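Local coordinates for protein methylglyoxal reductase (NADPH-dependent) (PDB 6KWS) that probably reduces methylglyoxal, using NADPH as the source of reducing power, at residues I143-W148 / Q259-L263. The protein carries 1 engineered substitution. Residues are numbered along the deposited sequence; the frame is centred on the assembly and turned at random.
Sequences ITEKDW and QRILL
R260 NH1 is gripped by two backbone carbonyls of the turn: it gives hydrogen bonds to E145 O at 2.8 Å and to D147 O at 3.0 Å. The bond to D147 O is nearly straight (165°) and lies in the guanidinium plane, whereas E145 O sits tilted from that plane and is met at a more bent angle. A bend at chi3 (92°) swings the guanidinium out of line with the chain before it, and its face lies flat on the indole of W148. The two planes are 2° apart, and R260 CZ stands 3.8 Å from the centroid of the six-membered ring, a cation-pi stack. R260 NE forms a salt bridge with E172 of helix 160-181, so ring, carbonyls and carboxylate together fix the group's rotation. Beside it, E145 rests its CB and CG against R260 O, with CG also 4.0 Å from L262 CB, while its OE1 is hydrogen-bonded to S312 OG. T144 N donates to D147 OD1 at 3.1 Å, and T144 OG1 accepts from K146 N. The result is a type I beta turn, T144 to D147, braced by an ST turn and tied by R260, through its two carbonyl bonds and the stack on W148, to strand 260-269 of the Rossmann-type sheet.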
ATOM      1  N   ILE A 143       4.999   3.608 -18.829  1.00 40.68           N
ATOM      2  CA  ILE A 143       4.756   2.451 -17.970  1.00 40.06           C
ATOM      3  C   ILE A 143       3.274   2.357 -17.631  1.00 42.36           C
ATOM      4  O   ILE A 143       2.685   3.327 -17.135  1.00 42.85           O
ATOM      5  CB  ILE A 143       5.582   2.507 -16.684  1.00 37.64           C
ATOM      6  CG1 ILE A 143       7.070   2.546 -17.018  1.00 39.60           C
ATOM      7  CG2 ILE A 143       5.243   1.308 -15.825  1.00 39.17           C
ATOM      8  CD1 ILE A 143       7.975   2.499 -15.787  1.00 40.28           C
ATOM      9  N   THR A 144       2.691   1.171 -17.865  1.00 41.72           N
ATOM     10  CA  THR A 144       1.258   0.890 -17.735  1.00 44.66           C
ATOM     11  C   THR A 144       1.044  -0.362 -16.887  1.00 41.00           C
ATOM     12  O   THR A 144       1.991  -1.033 -16.468  1.00 39.98           O
ATOM     13  CB  THR A 144       0.590   0.681 -19.103  1.00 41.84           C
ATOM     14  OG1 THR A 144       1.024  -0.578 -19.645  1.00 41.07           O
ATOM     15  CG2 THR A 144       0.937   1.833 -20.069  1.00 36.37           C
ATOM     16  N   GLU A 145      -0.229  -0.700 -16.677  1.00 41.37           N
ATOM     17  CA  GLU A 145      -0.586  -1.868 -15.884  1.00 38.49           C
ATOM     18  C   GLU A 145      -0.075  -3.180 -16.491  1.00 41.57           C
ATOM     19  O   GLU A 145      -0.001  -4.194 -15.782  1.00 39.51           O
ATOM     20  CB  GLU A 145      -2.104  -1.919 -15.715  1.00 35.38           C
ATOM     21  CG  GLU A 145      -2.721  -0.680 -15.067  1.00 42.59           C
ATOM     22  CD  GLU A 145      -3.058   0.457 -16.047  1.00 49.78           C
ATOM     23  OE1 GLU A 145      -3.700   1.453 -15.607  1.00 48.51           O
ATOM     24  OE2 GLU A 145      -2.686   0.363 -17.244  1.00 51.28           O
ATOM     25  N   LYS A 146       0.285  -3.192 -17.779  1.00 38.16           N
ATOM     26  CA  LYS A 146       0.779  -4.423 -18.383  1.00 34.79           C
ATOM     27  C   LYS A 146       2.251  -4.661 -18.129  1.00 35.25           C
ATOM     28  O   LYS A 146       2.696  -5.803 -18.243  1.00 41.95           O
ATOM     29  CB  LYS A 146       0.541  -4.415 -19.888  1.00 39.79           C
ATOM     30  CG  LYS A 146      -0.762  -3.783 -20.254  1.00 43.78           C
ATOM     31  CD  LYS A 146      -1.585  -4.643 -21.156  1.00 44.65           C
ATOM     32  CE  LYS A 146      -2.798  -3.862 -21.610  1.00 56.66           C
ATOM     33  NZ  LYS A 146      -3.678  -4.624 -22.525  1.00 66.99           N
ATOM     34  N   ASP A 147       3.012  -3.620 -17.801  1.00 38.43           N
ATOM     35  CA  ASP A 147       4.436  -3.770 -17.539  1.00 35.91           C
ATOM     36  C   ASP A 147       4.684  -4.553 -16.252  1.00 34.71           C
ATOM     37  O   ASP A 147       3.975  -4.390 -15.256  1.00 36.91           O
ATOM     38  CB  ASP A 147       5.101  -2.397 -17.457  1.00 39.63           C
ATOM     39  CG  ASP A 147       5.250  -1.737 -18.821  1.00 49.56           C
ATOM     40  OD1 ASP A 147       4.300  -1.052 -19.289  1.00 47.49           O
ATOM     41  OD2 ASP A 147       6.322  -1.932 -19.435  1.00 55.37           O
ATOM     42  N   TRP A 148       5.700  -5.408 -16.275  1.00 34.73           N
ATOM     43  CA  TRP A 148       6.120  -6.163 -15.104  1.00 35.19           C
ATOM     44  C   TRP A 148       7.565  -5.829 -14.773  1.00 36.26           C
ATOM     45  O   TRP A 148       8.382  -5.616 -15.672  1.00 34.90           O
ATOM     46  CB  TRP A 148       5.981  -7.673 -15.330  1.00 35.19           C
ATOM     47  CG  TRP A 148       4.627  -8.170 -15.031  1.00 36.65           C
ATOM     48  CD1 TRP A 148       3.542  -8.165 -15.860  1.00 32.03           C
ATOM     49  CD2 TRP A 148       4.185  -8.720 -13.789  1.00 38.93           C
ATOM     50  NE1 TRP A 148       2.446  -8.690 -15.209  1.00 31.30           N
ATOM     51  CE2 TRP A 148       2.815  -9.045 -13.937  1.00 36.02           C
ATOM     52  CE3 TRP A 148       4.814  -8.973 -12.564  1.00 37.70           C
ATOM     53  CZ2 TRP A 148       2.064  -9.613 -12.906  1.00 36.00           C
ATOM     54  CZ3 TRP A 148       4.064  -9.544 -11.538  1.00 40.05           C
ATOM     55  CH2 TRP A 148       2.705  -9.858 -11.719  1.00 39.55           C
ATOM     56  N   GLN A 259      -8.069  -7.438 -12.898  1.00 45.32           N
ATOM     57  CA  GLN A 259      -7.312  -6.253 -13.262  1.00 48.71           C
ATOM     58  C   GLN A 259      -6.171  -6.031 -12.277  1.00 46.19           C
ATOM     59  O   GLN A 259      -6.276  -6.369 -11.092  1.00 42.29           O
ATOM     60  CB  GLN A 259      -8.200  -5.002 -13.303  1.00 49.60           C
ATOM     61  CG  GLN A 259      -9.291  -5.039 -14.364  1.00 52.93           C
ATOM     62  CD  GLN A 259      -8.773  -5.429 -15.738  1.00 51.83           C
ATOM     63  OE1 GLN A 259      -7.768  -4.914 -16.214  1.00 52.99           O
ATOM     64  NE2 GLN A 259      -9.447  -6.379 -16.363  1.00 55.90           N
ATOM     65  N   ARG A 260      -5.069  -5.479 -12.797  1.00 43.85           N
ATOM     66  CA  ARG A 260      -4.023  -4.857 -11.992  1.00 39.44           C
ATOM     67  C   ARG A 260      -4.229  -3.353 -12.052  1.00 40.55           C
ATOM     68  O   ARG A 260      -4.152  -2.763 -13.132  1.00 47.54           O
ATOM     69  CB  ARG A 260      -2.633  -5.174 -12.517  1.00 38.11           C
ATOM     70  CG  ARG A 260      -2.253  -6.612 -12.547  1.00 37.35           C
ATOM     71  CD  ARG A 260      -0.938  -6.671 -13.284  1.00 33.55           C
ATOM     72  NE  ARG A 260       0.213  -6.595 -12.393  1.00 37.28           N
ATOM     73  CZ  ARG A 260       1.395  -6.103 -12.755  1.00 41.99           C
ATOM     74  NH1 ARG A 260       1.567  -5.622 -13.988  1.00 35.22           N
ATOM     75  NH2 ARG A 260       2.405  -6.087 -11.885  1.00 39.75           N
ATOM     76  N   ILE A 261      -4.486  -2.730 -10.911  1.00 33.84           N
ATOM     77  CA  ILE A 261      -4.828  -1.320 -10.890  1.00 36.61           C
ATOM     78  C   ILE A 261      -3.623  -0.547 -10.372  1.00 38.08           C
ATOM     79  O   ILE A 261      -3.190  -0.731  -9.227  1.00 37.46           O
ATOM     80  CB  ILE A 261      -6.096  -1.059 -10.065  1.00 34.08           C
ATOM     81  CG1 ILE A 261      -7.299  -1.679 -10.767  1.00 36.24           C
ATOM     82  CG2 ILE A 261      -6.398   0.386 -10.029  1.00 38.49           C
ATOM     83  CD1 ILE A 261      -8.134  -2.548  -9.890  1.00 43.82           C
ATOM     84  N   LEU A 262      -3.071   0.303 -11.225  1.00 37.21           N
ATOM     85  CA  LEU A 262      -1.946   1.142 -10.840  1.00 41.32           C
ATOM     86  C   LEU A 262      -2.460   2.355 -10.058  1.00 41.86           C
ATOM     87  O   LEU A 262      -3.376   3.060 -10.509  1.00 46.45           O
ATOM     88  CB  LEU A 262      -1.178   1.555 -12.093  1.00 39.03           C
ATOM     89  CG  LEU A 262       0.330   1.767 -12.060  1.00 42.27           C
ATOM     90  CD1 LEU A 262       0.875   1.984 -13.493  1.00 39.96           C
ATOM     91  CD2 LEU A 262       0.646   2.953 -11.174  1.00 45.13           C
ATOM     92  N   LEU A 263      -1.895   2.594  -8.878  1.00 33.45           N
ATOM     93  CA  LEU A 263      -2.287   3.740  -8.069  1.00 32.72           C
ATOM     94  C   LEU A 263      -1.111   4.690  -7.988  1.00 35.68           C
ATOM     95  O   LEU A 263      -0.141   4.447  -7.256  1.00 31.61           O
ATOM     96  CB  LEU A 263      -2.786   3.335  -6.690  1.00 31.67           C
ATOM     97  CG  LEU A 263      -4.284   3.503  -6.931  1.00 39.83           C
ATOM     98  CD1 LEU A 263      -4.881   2.215  -7.495  1.00 40.52           C
ATOM     99  CD2 LEU A 263      -5.059   4.064  -5.768  1.00 37.64           C
TER